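Side-chain contact in DUF1896 domain-containing protein (Porphyromonas gingivalis, PDB 2APL), which is of unknown function and folds as a largely helical single chain of the DUF1896 family: residues L90-P93 against L94-L98. Residues are numbered along the deposited sequence; the frame is centred on the assembly and turned at random.
Sequences LPSP and LPERL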
loop_
_atom_site.group_PDB
_atom_site.type_symbol
_atom_site.label_atom_id
_atom_site.label_comp_id
_atom_site.label_asym_id
_atom_site.label_seq_id
_atom_site.Cartn_x
_atom_site.Cartn_y
_atom_site.Cartn_z
ATOM N N LEU A 90 2.130 13.832 18.424
ATOM C CA LEU A 90 2.818 12.610 17.988
ATOM C C LEU A 90 3.768 12.973 16.832
ATOM O O LEU A 90 3.528 12.621 15.662
ATOM C CB LEU A 90 1.785 11.498 17.596
ATOM C CG LEU A 90 0.532 11.167 18.440
ATOM C CD1 LEU A 90 -0.477 10.330 17.650
ATOM C CD2 LEU A 90 0.828 10.472 19.782
ATOM N N PRO A 91 4.840 13.752 17.144
ATOM C CA PRO A 91 5.708 14.156 16.046
ATOM C C PRO A 91 6.599 13.006 15.611
ATOM O O PRO A 91 6.757 12.037 16.351
ATOM C CB PRO A 91 6.550 15.296 16.632
ATOM C CG PRO A 91 6.389 15.186 18.107
ATOM C CD PRO A 91 5.290 14.274 18.449
ATOM N N SER A 92 7.125 13.126 14.398
ATOM C CA SER A 92 8.085 12.213 13.821
ATOM C C SER A 92 9.218 11.868 14.825
ATOM O O SER A 92 9.690 12.740 15.542
ATOM C CB SER A 92 8.629 12.835 12.526
ATOM O OG SER A 92 9.665 12.071 11.940
ATOM N N PRO A 93 9.653 10.586 14.874
ATOM C CA PRO A 93 9.284 9.482 13.999
ATOM C C PRO A 93 8.022 8.689 14.388
ATOM O O PRO A 93 7.796 7.634 13.781
ATOM C CB PRO A 93 10.526 8.558 14.063
ATOM C CG PRO A 93 11.482 9.213 15.055
ATOM C CD PRO A 93 10.630 10.126 15.869
ATOM N N LEU A 94 7.218 9.172 15.347
ATOM C CA LEU A 94 5.994 8.434 15.766
ATOM C C LEU A 94 4.987 7.985 14.675
ATOM O O LEU A 94 4.436 6.898 14.781
ATOM C CB LEU A 94 5.236 9.121 16.916
ATOM C CG LEU A 94 5.918 9.095 18.293
ATOM C CD1 LEU A 94 5.208 10.036 19.222
ATOM C CD2 LEU A 94 5.982 7.708 18.911
ATOM N N PRO A 95 4.677 8.830 13.676
ATOM C CA PRO A 95 3.768 8.282 12.648
ATOM C C PRO A 95 4.217 6.939 12.019
ATOM O O PRO A 95 3.398 5.994 11.934
ATOM C CB PRO A 95 3.709 9.398 11.610
ATOM C CG PRO A 95 3.931 10.677 12.451
ATOM C CD PRO A 95 4.971 10.260 13.453
ATOM N N GLU A 96 5.489 6.858 11.594
ATOM C CA GLU A 96 6.041 5.636 11.030
ATOM C C GLU A 96 6.100 4.475 12.043
ATOM O O GLU A 96 5.948 3.331 11.653
ATOM C CB GLU A 96 7.415 5.852 10.381
ATOM C CG GLU A 96 7.787 7.281 10.033
ATOM C CD GLU A 96 9.309 7.466 9.935
ATOM O OE1 GLU A 96 9.909 8.257 10.720
ATOM O OE2 GLU A 96 9.921 6.787 9.074
ATOM N N ARG A 97 6.316 4.757 13.327
ATOM C CA ARG A 97 6.316 3.686 14.325
ATOM C C ARG A 97 4.938 3.217 14.806
ATOM O O ARG A 97 4.728 2.030 15.062
ATOM C CB ARG A 97 7.261 3.988 15.489
ATOM C CG ARG A 97 8.675 3.563 15.103
ATOM C CD ARG A 97 9.675 3.513 16.261
ATOM N NE ARG A 97 10.065 4.845 16.702
ATOM C CZ ARG A 97 11.237 5.140 17.250
ATOM N NH1 ARG A 97 12.163 4.195 17.404
ATOM N NH2 ARG A 97 11.489 6.389 17.635
ATOM N N LEU A 98 3.994 4.131 14.899
ATOM C CA LEU A 98 2.664 3.773 15.338
ATOM C C LEU A 98 1.748 3.201 14.267
ATOM O O LEU A 98 0.837 2.449 14.600
ATOM C CB LEU A 98 1.961 4.990 15.960
ATOM C CG LEU A 98 2.122 5.155 17.474
ATOM C CD1 LEU A 98 1.643 6.538 17.848
ATOM C CD2 LEU A 98 1.276 4.070 18.175
#
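P91 and L94 meet through a backbone hydrogen bond. L94 N donates to P91 O at 3.1 Å. The bond closes a turn whose S92-P93 peptide is cis. A second bond follows in the first helical turn: R97 N gives its hydrogen to P93 O at 3.3 Å.

Apolar contacts join L90 and P91 to L94, and L90 to L98. With CG anti to the carbonyl carbon (chi1 -70°), the side chain of L94 heads back to the loop. Its CD1 lies against the backbone of L90, 3.7 Å from L90 CA, and near the ring of P91. L90 CD1 reaches L98 CD1 at 4.3 Å, one turn further on.

The ring of P95 packs on the L90 carbonyl, with P95 CD 3.5 Å from L90 O. L90 and P95 both also touch L82 of helix 74-85.

E96 and R97 lie against the P93 ring on the exposed side. E96 OE1 comes within 3.4 Å of P93 CB. The R97 chain, bent at chi3 (-73°), runs alongside the proline, and its NH2 lies 3.8 Å from P93 CG.

The cis S92-P93 peptide and the L94 N to P91 O bond make P91-L94 a type VIa beta turn. It leads into helix 94-103, with P93 at the N-cap and P95 in the first turn.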